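Local atomic coordinates of alpha-fucosidase (Bifidobacterium bifidum, PDB entry 2EAB), a protein that probably hydrolyses alpha-1,2 linkages to release L-fucose from glycans as an alpha-L-fucosidase, the chain being the catalytic portion of a longer, probably membrane-attached protein. Residues Gly233-Asn237 with Asn238-Tyr242; Gly816-Ala819 with Arg820-Thr824. All blocks are in the same frame, centred on the assembly; numbering follows the deposited sequence.

Contact 1. Residues Gly233-Asn237 with Asn238-Tyr242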
loop_
_atom_site.group_PDB
_atom_site.type_symbol
_atom_site.label_atom_id
_atom_site.label_comp_id
_atom_site.label_asym_id
_atom_site.label_seq_id
_atom_site.Cartn_x
_atom_site.Cartn_y
_atom_site.Cartn_z
ATOM N N GLY A 233 22.010 -19.283 9.230
ATOM C CA GLY A 233 23.054 -19.174 8.224
ATOM C C GLY A 233 23.190 -17.738 7.776
ATOM O O GLY A 233 22.741 -16.820 8.470
ATOM N N ALA A 234 23.810 -17.543 6.617
ATOM C CA ALA A 234 23.939 -16.219 6.021
ATOM C C ALA A 234 23.571 -16.311 4.552
ATOM O O ALA A 234 23.837 -17.326 3.900
ATOM C CB ALA A 234 25.358 -15.687 6.182
ATOM N N LEU A 235 22.941 -15.263 4.027
ATOM C CA LEU A 235 22.654 -15.220 2.600
ATOM C C LEU A 235 23.962 -15.181 1.830
ATOM O O LEU A 235 24.872 -14.433 2.179
ATOM C CB LEU A 235 21.787 -14.016 2.229
ATOM C CG LEU A 235 20.377 -13.989 2.829
ATOM C CD1 LEU A 235 19.634 -12.758 2.340
ATOM C CD2 LEU A 235 19.594 -15.259 2.516
ATOM N N GLY A 236 24.054 -15.989 0.780
ATOM C CA GLY A 236 25.241 -16.007 -0.067
ATOM C C GLY A 236 25.448 -14.706 -0.820
ATOM O O GLY A 236 26.579 -14.282 -1.045
ATOM N N ASN A 237 24.351 -14.056 -1.196
ATOM C CA ASN A 237 24.446 -12.850 -2.010
ATOM C C ASN A 237 25.082 -11.664 -1.280
ATOM O O ASN A 237 25.839 -10.913 -1.883
ATOM C CB ASN A 237 23.072 -12.503 -2.603
ATOM C CG ASN A 237 22.938 -11.044 -2.980
ATOM O OD1 ASN A 237 22.759 -10.189 -2.110
ATOM N ND2 ASN A 237 22.985 -10.753 -4.272
ATOM N N ASN A 238 24.791 -11.505 0.011
ATOM C CA ASN A 238 25.203 -10.289 0.724
ATOM C C ASN A 238 25.632 -10.472 2.181
ATOM O O ASN A 238 25.891 -9.484 2.876
ATOM C CB ASN A 238 24.088 -9.235 0.669
ATOM C CG ASN A 238 22.827 -9.685 1.383
ATOM O OD1 ASN A 238 22.799 -10.736 2.031
ATOM N ND2 ASN A 238 21.763 -8.899 1.255
ATOM N N GLY A 239 25.685 -11.717 2.652
ATOM C CA GLY A 239 26.119 -11.992 4.016
ATOM C C GLY A 239 25.110 -11.692 5.110
ATOM O O GLY A 239 25.447 -11.808 6.290
ATOM N N LEU A 240 23.885 -11.305 4.746
ATOM C CA LEU A 240 22.827 -11.078 5.740
ATOM C C LEU A 240 22.637 -12.327 6.599
ATOM O O LEU A 240 22.479 -13.423 6.071
ATOM C CB LEU A 240 21.507 -10.719 5.056
ATOM C CG LEU A 240 20.381 -10.234 5.975
ATOM C CD1 LEU A 240 20.641 -8.812 6.445
ATOM C CD2 LEU A 240 19.044 -10.315 5.262
ATOM N N LEU A 241 22.665 -12.157 7.917
ATOM C CA LEU A 241 22.487 -13.278 8.839
ATOM C C LEU A 241 21.017 -13.572 9.030
ATOM O O LEU A 241 20.207 -12.654 9.121
ATOM C CB LEU A 241 23.113 -12.978 10.201
ATOM C CG LEU A 241 24.597 -12.616 10.228
ATOM C CD1 LEU A 241 25.014 -12.202 11.628
ATOM C CD2 LEU A 241 25.450 -13.776 9.736
ATOM N N TYR A 242 20.674 -14.853 9.088
ATOM C CA TYR A 242 19.299 -15.255 9.361
ATOM C C TYR A 242 19.253 -16.394 10.373
ATOM O O TYR A 242 20.171 -17.215 10.449
ATOM C CB TYR A 242 18.545 -15.615 8.074
ATOM C CG TYR A 242 19.105 -16.794 7.305
ATOM C CD1 TYR A 242 18.696 -18.098 7.592
ATOM C CD2 TYR A 242 20.026 -16.603 6.276
ATOM C CE1 TYR A 242 19.205 -19.187 6.881
ATOM C CE2 TYR A 242 20.536 -17.682 5.561
ATOM C CZ TYR A 242 20.123 -18.966 5.866
ATOM O OH TYR A 242 20.644 -20.015 5.146
#

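Contact 2. Residues Gly816-Ala819 with Arg820-Thr824. With EDO (1,2-ethanediol), chain G.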
loop_
_atom_site.group_PDB
_atom_site.type_symbol
_atom_site.label_atom_id
_atom_site.label_comp_id
_atom_site.label_asym_id
_atom_site.label_seq_id
_atom_site.Cartn_x
_atom_site.Cartn_y
_atom_site.Cartn_z
ATOM N N GLY A 816 -16.801 4.018 11.796
ATOM C CA GLY A 816 -15.379 3.986 12.091
ATOM C C GLY A 816 -14.439 4.461 11.002
ATOM O O GLY A 816 -13.227 4.334 11.157
ATOM N N LEU A 817 -14.968 4.991 9.901
ATOM C CA LEU A 817 -14.100 5.602 8.891
ATOM C C LEU A 817 -13.511 6.892 9.445
ATOM O O LEU A 817 -14.030 7.438 10.423
ATOM C CB LEU A 817 -14.862 5.874 7.596
ATOM C CG LEU A 817 -15.518 4.661 6.934
ATOM C CD1 LEU A 817 -16.132 5.062 5.604
ATOM C CD2 LEU A 817 -14.532 3.504 6.737
ATOM N N VAL A 818 -12.430 7.377 8.840
ATOM C CA VAL A 818 -11.793 8.596 9.313
ATOM C C VAL A 818 -11.720 9.603 8.178
ATOM O O VAL A 818 -11.368 9.255 7.036
ATOM C CB VAL A 818 -10.384 8.329 9.913
ATOM C CG1 VAL A 818 -9.838 9.584 10.576
ATOM C CG2 VAL A 818 -10.436 7.202 10.928
ATOM N N ALA A 819 -12.079 10.844 8.507
ATOM C CA ALA A 819 -11.976 11.979 7.602
ATOM C C ALA A 819 -10.814 12.875 7.993
ATOM O O ALA A 819 -10.439 12.967 9.168
ATOM C CB ALA A 819 -13.271 12.775 7.613
ATOM N N ARG A 820 -10.254 13.538 6.992
ATOM C CA ARG A 820 -9.216 14.529 7.217
ATOM C C ARG A 820 -9.680 15.579 8.233
ATOM O O ARG A 820 -10.865 15.927 8.301
ATOM C CB ARG A 820 -8.793 15.156 5.892
ATOM C CG ARG A 820 -8.026 14.167 5.023
ATOM C CD ARG A 820 -7.697 14.753 3.666
ATOM N NE ARG A 820 -7.124 13.781 2.733
ATOM C CZ ARG A 820 -7.848 12.954 1.983
ATOM N NH1 ARG A 820 -9.175 12.958 2.078
ATOM N NH2 ARG A 820 -7.245 12.124 1.141
ATOM N N GLY A 821 -8.742 16.053 9.048
ATOM C CA GLY A 821 -9.071 16.880 10.212
ATOM C C GLY A 821 -9.251 16.052 11.471
ATOM O O GLY A 821 -9.383 16.598 12.575
ATOM N N ASN A 822 -9.238 14.730 11.299
ATOM C CA ASN A 822 -9.366 13.750 12.377
ATOM C C ASN A 822 -10.770 13.716 12.966
ATOM O O ASN A 822 -11.002 14.080 14.133
ATOM C CB ASN A 822 -8.291 13.920 13.460
ATOM C CG ASN A 822 -8.061 12.647 14.244
ATOM O OD1 ASN A 822 -8.836 11.692 14.141
ATOM N ND2 ASN A 822 -6.994 12.617 15.024
ATOM N N PHE A 823 -11.699 13.276 12.122
ATOM C CA PHE A 823 -13.066 12.999 12.531
ATOM C C PHE A 823 -13.353 11.536 12.242
ATOM O O PHE A 823 -13.042 11.047 11.151
ATOM C CB PHE A 823 -14.069 13.833 11.731
ATOM C CG PHE A 823 -13.901 15.315 11.878
ATOM C CD1 PHE A 823 -14.643 16.020 12.820
ATOM C CD2 PHE A 823 -13.029 16.014 11.052
ATOM C CE1 PHE A 823 -14.500 17.402 12.953
ATOM C CE2 PHE A 823 -12.876 17.394 11.177
ATOM C CZ PHE A 823 -13.620 18.089 12.129
ATOM N N THR A 824 -13.955 10.834 13.195
ATOM C CA THR A 824 -14.426 9.477 12.935
ATOM C C THR A 824 -15.863 9.571 12.442
ATOM O O THR A 824 -16.665 10.335 12.994
ATOM C CB THR A 824 -14.304 8.589 14.183
ATOM O OG1 THR A 824 -12.965 8.679 14.676
ATOM C CG2 THR A 824 -14.616 7.127 13.852
HETATM C C1 EDO G . -7.271 9.277 -1.094
HETATM O O1 EDO G . -8.492 10.035 -0.621
HETATM C C2 EDO G . -6.874 8.311 0.090
HETATM O O2 EDO G . -6.633 9.138 1.256
#

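Contact 1. Residues Gly233-Asn237 with Asn238-Tyr242
Leu235, Asn238 and Tyr242 carry most of this beta hairpin turn, where the strand ending at Leu235 doubles back into the one that begins at Leu241. The side chains of Leu235 and Asn238 run alongside each other in the same direction, CB of Leu235 resting 3.4 Å from OD1 of Asn238. Branched and apolar, Leu235 serves two neighbours at once: CD1 meets CD2 of Leu240 at 3.9 Å, while CD2 reaches the CE2 corner of the Tyr242 ring. Asn238 suits the bend because a short side-chain carbonyl can stand in for a backbone one. With chi1 at 64°, CG is flanked by the backbone N and C, which swings OD1 back over the bend to accept from N of Leu240 at 3.0 Å, an Asx turn, the donor lying well above the amide plane. Its ND2 is held outside the turn by the carbonyls of Gly82 and Trp80. Gly239, with phi at 76°, takes a bend that glycine accepts easily, and its N bonds to Leu235 O at 2.9 Å.

Tyr242 uses the same chi1 setting (63°), which folds the ring back over Gly233: CA of Gly233 sits 4.0 Å from the ring centroid, a CH-pi contact over the face. A CB on Gly233 would run into the phenol OH, hence the glycine. Paired backbones fix the register, Gly233 and Tyr242 forming a hydrogen-bonded antiparallel pair and N of Leu235 giving a bond to O of Leu240 at 2.8 Å. Glu220 takes up the Tyr242 hydroxyl. Chemically, the turn joins apolar contacts to polar ends met partly within it and partly by neighbouring residues: the buried amide of Asn238 is bonded through both OD1 and ND2, which should fix its rotation about the CB-CG bond.

Contact 2. Residues Gly816-Ala819 with Arg820-Thr824
Chi1 of Thr824, -52°, puts OG1 beside the backbone N and turns CG2 to the far side from it, which lays that methyl along the neighbouring strand, 3.7 Å from CA of Gly816 and close to O of Leu817. The same rotation leaves OG1 for Asn842, a use of both branches that suits threonine to a strand. In Val818, CG1 stands anti to the backbone N (chi1 -172°) and comes 3.6 Å from O of Phe823. On the other face of the sheet the CB atoms of Ala819 and Phe823 meet at 4.3 Å, the small methyl fitting beside the bulkier residue, whose side chain touches Leu839 and Ser841 of strand 833-841.

The strands form a tight antiparallel beta hairpin in the C-terminal region of this family 95 glycosidase. N of Ala819 bonds to O of Phe823 at 2.8 Å, nearly straight at 172°; in return, O of Ala819 accepts from N of Phe823 and, weakly, from N of Asn822. Asn822 and Phe823 thus both face Ala819, a G1 beta bulge. Gly821 suits its positive phi, where a CB would crowd the carbonyl O of Arg820 and strike CE2 of Phe823.

Arg820 leaves the turn as a chain extended from CG to NE. NH2 gives 1,2-ethanediol O1 a bond of 3.0 Å, the diol meeting the guanidinium at its edge, and also pairs with Glu517, while NE pairs with Glu520. A leucine here would strip away the guanidinium and would probably cost Glu517 and Glu520 this positive partner and the diol this donor. In another structure of the protein Glu520 binds calcium, a metal absent from this site here, and the diol, probably from the crystallisation liquor, is also held by Arg734, Glu778 and Tyr521.

Overall arrangement
From the N terminus, the chain first closes contact 1 by linking strands 228-235 and 241-250 within the large antiparallel sheet of the N-terminal region. It then runs through the helices of the family 95 catalytic region before contact 2 turns strand 812-819 into strand 823-830, in the sheet of the C-terminal region. Both are hairpin turns between successive strands, so they lie in series, neither enclosing nor crossing the other. The centres of contact 1 and contact 2 are about 44 Å apart, on opposite sides of the chain's centre. Contact 1 ties its hairpin to the sheet's outermost strand 217-225 and to the loop after strand 69-76, whereas contact 2 joins its sheet to helix 507-520.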